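Local atomic coordinates of DNA mismatch repair protein MutL (Aquifex aeolicus, PDB entry 6LZI), a protein that probably acts in DNA mismatch repair as an endonuclease whose ATPase domain, of the Bergerat fold, binds adenine nucleotides. Residues K31-E36 / K50-G55; T54-E59 / V133-E138. One frame throughout, in Å; residues are numbered along the deposited sequence.

Contact 1: residues K31-E36 / K50-G55; sequences KATKVE and KDNGTG. With ADP (adenosine-5'-diphosphate), chain H.
The carboxamide of N52 reaches across to T33 and K34 and grips both residues. N52 CG sits between its own backbone N and carbonyl carbon (chi1 67°), which turns the amide toward the turn before strand 34-40. Its OD1 accepts two backbone N-H groups. T33 N lies 2.8 Å from N52 OD1, in the carbonyl plane and on a lone pair. K34 N lies 3.0 Å from N52 OD1, but 42° out of that plane. N52 ND2 donates to T33 OG1 at 3.0 Å, nearly in the amide plane. Three bonds thus fix its rotation. K34 CG packs against N52 ND2 at 3.4 Å, the two side chains crossing at a slant.

Next to it, A32 CB packs on D51 CB at 3.6 Å. D51 OD1 accepts G53 N at 2.9 Å, on the anti side and tilted out of the carboxylate plane, which makes an Asx turn. D51 OD2 takes ADP N6 at 2.8 Å, and S27 OG as well.

Further along, E36 and K50 form an antiparallel hydrogen-bonded pair, with E36 N to K50 O at 2.7 Å. Their side chains lie on the same sheet face, where E36 OE2 is salt-bridged to R48.

N52 ties the start of strand 34-40 to the loop after strand 46-51, which should limit movement at this open end of the hairpin. D51 presents a carboxylate oxygen to the adenine amino group.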
loop_
_atom_site.group_PDB
_atom_site.type_symbol
_atom_site.label_atom_id
_atom_site.label_comp_id
_atom_site.label_asym_id
_atom_site.label_seq_id
_atom_site.Cartn_x
_atom_site.Cartn_y
_atom_site.Cartn_z
ATOM N N LYS A 31 -12.128 5.364 -1.203
ATOM C CA LYS A 31 -11.892 6.133 -2.429
ATOM C C LYS A 31 -11.082 7.379 -2.172
ATOM O O LYS A 31 -11.352 8.467 -2.710
ATOM C CB LYS A 31 -13.179 6.465 -3.203
ATOM C CG LYS A 31 -14.499 6.508 -2.487
ATOM C CD LYS A 31 -15.643 6.629 -3.525
ATOM C CE LYS A 31 -16.775 7.558 -3.099
ATOM N NZ LYS A 31 -16.376 8.982 -2.790
ATOM N N ALA A 32 -10.023 7.199 -1.384
ATOM C CA ALA A 32 -9.060 8.289 -1.210
ATOM C C ALA A 32 -8.314 8.555 -2.514
ATOM O O ALA A 32 -8.021 7.632 -3.289
ATOM C CB ALA A 32 -8.083 7.908 -0.100
ATOM N N THR A 33 -8.052 9.830 -2.826
ATOM C CA THR A 33 -7.137 10.127 -3.946
ATOM C C THR A 33 -5.745 10.580 -3.475
ATOM O O THR A 33 -4.838 10.768 -4.301
ATOM C CB THR A 33 -7.742 11.211 -4.859
ATOM O OG1 THR A 33 -7.951 12.384 -4.092
ATOM C CG2 THR A 33 -9.108 10.725 -5.480
ATOM N N LYS A 34 -5.546 10.743 -2.166
ATOM C CA LYS A 34 -4.250 11.076 -1.606
ATOM C C LYS A 34 -4.101 10.265 -0.341
ATOM O O LYS A 34 -4.994 10.325 0.518
ATOM C CB LYS A 34 -4.193 12.583 -1.299
ATOM C CG LYS A 34 -4.533 13.324 -2.574
ATOM C CD LYS A 34 -3.650 14.530 -2.814
ATOM C CE LYS A 34 -3.989 15.147 -4.202
ATOM N NZ LYS A 34 -5.165 16.092 -4.061
ATOM N N VAL A 35 -3.067 9.416 -0.314
ATOM C CA VAL A 35 -2.750 8.581 0.830
ATOM C C VAL A 35 -1.359 8.939 1.331
ATOM O O VAL A 35 -0.380 8.877 0.575
ATOM C CB VAL A 35 -2.809 7.109 0.420
ATOM C CG1 VAL A 35 -2.351 6.231 1.621
ATOM C CG2 VAL A 35 -4.245 6.715 -0.060
ATOM N N GLU A 36 -1.260 9.260 2.606
ATOM C CA GLU A 36 0.015 9.700 3.153
ATOM C C GLU A 36 0.367 8.714 4.242
ATOM O O GLU A 36 -0.463 8.478 5.134
ATOM C CB GLU A 36 -0.148 11.081 3.760
ATOM C CG GLU A 36 1.135 11.655 4.336
ATOM C CD GLU A 36 0.852 13.042 4.906
ATOM O OE1 GLU A 36 0.566 13.942 4.078
ATOM O OE2 GLU A 36 0.816 13.194 6.150
ATOM N N LYS A 50 -2.881 8.673 6.584
ATOM C CA LYS A 50 -3.781 9.775 6.422
ATOM C C LYS A 50 -4.329 9.638 5.015
ATOM O O LYS A 50 -3.559 9.420 4.069
ATOM C CB LYS A 50 -3.059 11.068 6.544
ATOM C CG LYS A 50 -4.031 12.310 6.474
ATOM C CD LYS A 50 -3.076 13.482 6.621
ATOM C CE LYS A 50 -3.821 14.821 6.662
ATOM N NZ LYS A 50 -4.270 15.037 5.277
ATOM N N ASP A 51 -5.623 9.868 4.888
ATOM C CA ASP A 51 -6.273 9.875 3.578
ATOM C C ASP A 51 -7.343 10.960 3.510
ATOM O O ASP A 51 -7.805 11.503 4.544
ATOM C CB ASP A 51 -6.880 8.466 3.260
ATOM C CG ASP A 51 -8.124 8.134 4.057
ATOM O OD1 ASP A 51 -9.118 8.947 4.079
ATOM O OD2 ASP A 51 -8.107 7.046 4.738
ATOM N N ASN A 52 -7.722 11.292 2.259
ATOM C CA ASN A 52 -8.751 12.275 1.974
ATOM C C ASN A 52 -9.996 11.597 1.394
ATOM O O ASN A 52 -10.671 12.173 0.543
ATOM C CB ASN A 52 -8.212 13.345 1.001
ATOM C CG ASN A 52 -7.920 12.758 -0.391
ATOM O OD1 ASN A 52 -7.907 11.523 -0.570
ATOM N ND2 ASN A 52 -7.747 13.627 -1.405
ATOM N N GLY A 53 -10.284 10.395 1.854
ATOM C CA GLY A 53 -11.474 9.679 1.446
ATOM C C GLY A 53 -12.722 10.202 2.127
ATOM O O GLY A 53 -12.762 11.271 2.742
ATOM N N THR A 54 -13.749 9.381 2.068
ATOM C CA THR A 54 -15.062 9.849 2.478
ATOM C C THR A 54 -15.209 9.975 3.984
ATOM O O THR A 54 -16.213 10.510 4.448
ATOM C CB THR A 54 -16.139 8.873 1.964
ATOM O OG1 THR A 54 -16.106 7.693 2.776
ATOM C CG2 THR A 54 -15.810 8.465 0.601
ATOM N N GLY A 55 -14.266 9.415 4.756
ATOM C CA GLY A 55 -14.385 9.419 6.196
ATOM C C GLY A 55 -15.484 8.494 6.727
ATOM O O GLY A 55 -16.059 7.655 6.024
HETATM P PB ADP H . -12.989 -4.069 6.633
HETATM O O1B ADP H . -12.210 -3.014 5.923
HETATM O O2B ADP H . -14.517 -3.812 6.568
HETATM O O3B ADP H . -12.659 -5.457 6.128
HETATM P PA ADP H . -11.628 -2.872 8.853
HETATM O O1A ADP H . -11.475 -3.267 10.293
HETATM O O2A ADP H . -10.350 -2.707 8.102
HETATM O O3A ADP H . -12.603 -4.032 8.182
HETATM O "O5'" ADP H . -12.332 -1.422 8.745
HETATM C "C5'" ADP H . -13.654 -1.478 9.284
HETATM C "C4'" ADP H . -14.540 -0.417 8.639
HETATM O "O4'" ADP H . -14.088 0.856 9.029
HETATM C "C3'" ADP H . -14.574 -0.387 7.125
HETATM O "O3'" ADP H . -15.643 -1.247 6.646
HETATM C "C2'" ADP H . -14.928 1.060 6.836
HETATM O "O2'" ADP H . -16.383 1.108 7.001
HETATM C "C1'" ADP H . -14.322 1.800 8.003
HETATM N N9 ADP H . -13.022 2.379 7.688
HETATM C C8 ADP H . -11.795 1.952 8.094
HETATM N N7 ADP H . -10.814 2.765 7.621
HETATM C C5 ADP H . -11.464 3.702 6.882
HETATM C C6 ADP H . -10.994 4.853 6.106
HETATM N N6 ADP H . -9.661 5.112 6.012
HETATM N N1 ADP H . -11.937 5.609 5.478
HETATM C C2 ADP H . -13.288 5.268 5.580
HETATM N N3 ADP H . -13.782 4.254 6.286
HETATM C C4 ADP H . -12.888 3.473 6.953
#

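Contact 2: residues T54-E59 / V133-E138; sequences TGIHPE and VGTEVE. With ADP (adenosine-5'-diphosphate), chain H.
The hydroxyl of T135 donates to a water that also takes the N-H of G55. T135 OG1 is 2.7 Å from this water, and G55 N is 3.0 Å from it. The water therefore bridges two segments that share no direct hydrogen bond. The same water lies 2.7 Å from ADP N1 and 2.7 Å from D51 OD1, close enough to link the adenine to the pocket wall. T135 OG1 is further bonded to S105 OG, which also meets the carbonyl O of G134. A weak bond from I56 N to S105 OG brings the other segment to the same hydroxyl.

The side chain of T135 is set by chi1 of -59°. OG1 lies beside the backbone N and points to the water, while CG2 is anti to that N and rests over the adenine near N6. OG1 itself stands above the ring plane, 3.4 Å from ADP N1. On the same face of the adenine comes I56. Its CG1 sits over ADP N3 at 3.3 Å, and its CD1 over the middle of the purine, 3.5 Å from ADP C4. I56 CD1 meets T135 OG1 at 4.0 Å, and both side chains lie over the same face of the base.

G55 crosses close to strand 134-140, with its CA near T135 OG1. Its positive phi of 71° turns the chain here.

A pocket built from the DxGxG sequence, here D51 to G55, a threonine from a sheet strand and a water between them and the adenine is characteristic of the Bergerat, or GHKL, ATP-binding fold.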
loop_
_atom_site.group_PDB
_atom_site.type_symbol
_atom_site.label_atom_id
_atom_site.label_comp_id
_atom_site.label_asym_id
_atom_site.label_seq_id
_atom_site.Cartn_x
_atom_site.Cartn_y
_atom_site.Cartn_z
ATOM N N THR A 54 -13.749 9.381 2.068
ATOM C CA THR A 54 -15.062 9.849 2.478
ATOM C C THR A 54 -15.209 9.975 3.984
ATOM O O THR A 54 -16.213 10.510 4.448
ATOM C CB THR A 54 -16.139 8.873 1.964
ATOM O OG1 THR A 54 -16.106 7.693 2.776
ATOM C CG2 THR A 54 -15.810 8.465 0.601
ATOM N N GLY A 55 -14.266 9.415 4.756
ATOM C CA GLY A 55 -14.385 9.419 6.196
ATOM C C GLY A 55 -15.484 8.494 6.727
ATOM O O GLY A 55 -16.059 7.655 6.024
ATOM N N ILE A 56 -15.681 8.612 8.034
ATOM C CA ILE A 56 -16.531 7.720 8.812
ATOM C C ILE A 56 -17.456 8.608 9.617
ATOM O O ILE A 56 -16.998 9.606 10.203
ATOM C CB ILE A 56 -15.710 6.784 9.730
ATOM C CG1 ILE A 56 -14.676 6.007 8.893
ATOM C CG2 ILE A 56 -16.609 5.800 10.484
ATOM C CD1 ILE A 56 -13.452 5.601 9.671
ATOM N N HIS A 57 -18.761 8.307 9.570
ATOM C CA HIS A 57 -19.718 9.115 10.299
ATOM C C HIS A 57 -19.376 9.019 11.774
ATOM O O HIS A 57 -18.942 7.944 12.222
ATOM C CB HIS A 57 -21.159 8.644 10.090
ATOM C CG HIS A 57 -22.167 9.596 10.649
ATOM N ND1 HIS A 57 -22.491 9.633 11.988
ATOM C CD2 HIS A 57 -22.877 10.590 10.062
ATOM C CE1 HIS A 57 -23.372 10.592 12.197
ATOM N NE2 HIS A 57 -23.618 11.194 11.046
ATOM N N PRO A 58 -19.511 10.106 12.542
ATOM C CA PRO A 58 -19.256 10.006 13.995
ATOM C C PRO A 58 -19.975 8.851 14.682
ATOM O O PRO A 58 -19.412 8.246 15.607
ATOM C CB PRO A 58 -19.776 11.354 14.533
ATOM C CG PRO A 58 -19.648 12.293 13.400
ATOM C CD PRO A 58 -19.934 11.468 12.160
ATOM N N GLU A 59 -21.220 8.552 14.285
ATOM C CA GLU A 59 -21.951 7.452 14.912
ATOM C C GLU A 59 -21.311 6.091 14.650
ATOM O O GLU A 59 -21.596 5.137 15.387
ATOM C CB GLU A 59 -23.415 7.450 14.448
ATOM C CG GLU A 59 -24.130 8.749 14.776
ATOM C CD GLU A 59 -25.636 8.614 14.772
ATOM O OE1 GLU A 59 -26.147 7.956 15.700
ATOM O OE2 GLU A 59 -26.305 9.162 13.859
ATOM N N VAL A 133 -11.780 16.717 5.934
ATOM C CA VAL A 133 -12.502 15.495 5.585
ATOM C C VAL A 133 -11.529 14.371 5.279
ATOM O O VAL A 133 -10.499 14.552 4.597
ATOM C CB VAL A 133 -13.426 15.726 4.368
ATOM C CG1 VAL A 133 -14.029 14.364 3.961
ATOM C CG2 VAL A 133 -14.490 16.727 4.677
ATOM N N GLY A 134 -11.833 13.206 5.806
ATOM C CA GLY A 134 -11.028 12.008 5.581
ATOM C C GLY A 134 -10.674 11.336 6.922
ATOM O O GLY A 134 -11.348 11.527 7.934
ATOM N N THR A 135 -9.631 10.507 6.920
ATOM C CA THR A 135 -9.336 9.624 8.059
ATOM C C THR A 135 -7.848 9.570 8.308
ATOM O O THR A 135 -7.060 9.569 7.365
ATOM C CB THR A 135 -9.861 8.187 7.760
ATOM O OG1 THR A 135 -11.271 8.247 7.526
ATOM C CG2 THR A 135 -9.603 7.234 8.897
ATOM N N GLU A 136 -7.456 9.586 9.580
ATOM C CA GLU A 136 -6.062 9.472 9.968
ATOM C C GLU A 136 -5.992 8.428 11.078
ATOM O O GLU A 136 -6.729 8.528 12.057
ATOM C CB GLU A 136 -5.539 10.844 10.446
ATOM C CG GLU A 136 -4.064 10.738 10.776
ATOM C CD GLU A 136 -3.463 12.134 10.749
ATOM O OE1 GLU A 136 -2.494 12.314 10.006
ATOM O OE2 GLU A 136 -4.139 13.004 11.323
ATOM N N VAL A 137 -5.122 7.420 10.930
ATOM C CA VAL A 137 -4.959 6.373 11.931
ATOM C C VAL A 137 -3.504 6.415 12.383
ATOM O O VAL A 137 -2.580 6.516 11.547
ATOM C CB VAL A 137 -5.333 5.000 11.311
ATOM C CG1 VAL A 137 -5.237 3.891 12.393
ATOM C CG2 VAL A 137 -6.740 5.103 10.791
ATOM N N GLU A 138 -3.291 6.398 13.708
ATOM C CA GLU A 138 -1.946 6.389 14.292
ATOM C C GLU A 138 -1.852 5.133 15.124
ATOM O O GLU A 138 -2.657 4.939 16.029
ATOM C CB GLU A 138 -1.714 7.619 15.180
ATOM C CG GLU A 138 -1.829 8.820 14.292
ATOM C CD GLU A 138 -1.515 10.107 14.988
ATOM O OE1 GLU A 138 -1.063 10.036 16.141
ATOM O OE2 GLU A 138 -1.737 11.165 14.364
HETATM P PB ADP H . -12.989 -4.069 6.633
HETATM O O1B ADP H . -12.210 -3.014 5.923
HETATM O O2B ADP H . -14.517 -3.812 6.568
HETATM O O3B ADP H . -12.659 -5.457 6.128
HETATM P PA ADP H . -11.628 -2.872 8.853
HETATM O O1A ADP H . -11.475 -3.267 10.293
HETATM O O2A ADP H . -10.350 -2.707 8.102
HETATM O O3A ADP H . -12.603 -4.032 8.182
HETATM O "O5'" ADP H . -12.332 -1.422 8.745
HETATM C "C5'" ADP H . -13.654 -1.478 9.284
HETATM C "C4'" ADP H . -14.540 -0.417 8.639
HETATM O "O4'" ADP H . -14.088 0.856 9.029
HETATM C "C3'" ADP H . -14.574 -0.387 7.125
HETATM O "O3'" ADP H . -15.643 -1.247 6.646
HETATM C "C2'" ADP H . -14.928 1.060 6.836
HETATM O "O2'" ADP H . -16.383 1.108 7.001
HETATM C "C1'" ADP H . -14.322 1.800 8.003
HETATM N N9 ADP H . -13.022 2.379 7.688
HETATM C C8 ADP H . -11.795 1.952 8.094
HETATM N N7 ADP H . -10.814 2.765 7.621
HETATM C C5 ADP H . -11.464 3.702 6.882
HETATM C C6 ADP H . -10.994 4.853 6.106
HETATM N N6 ADP H . -9.661 5.112 6.012
HETATM N N1 ADP H . -11.937 5.609 5.478
HETATM C C2 ADP H . -13.288 5.268 5.580
HETATM N N3 ADP H . -13.782 4.254 6.286
HETATM C C4 ADP H . -12.888 3.473 6.953
HETATM O O HOH W 1 -11.537 8.183 4.876
#

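The centres of contacts 1 and 2 are about 9 Å apart, and T54 and G55 belong to both. Along the chain, hairpin strands 34-40 and 46-51 come first, then the loop to helix 58-61, and much later strand 134-140. Strand 46-51 lies between 34-40 and 134-140 in the eight-stranded mixed sheet. The two contacts join directly there, with D51 N probably hydrogen-bonded to T135 O at 2.9 Å. Both touch ADP. One meets the base at its edge and the other over a face. Together they form part of the adenine end of the nucleotide site in the ATPase domain.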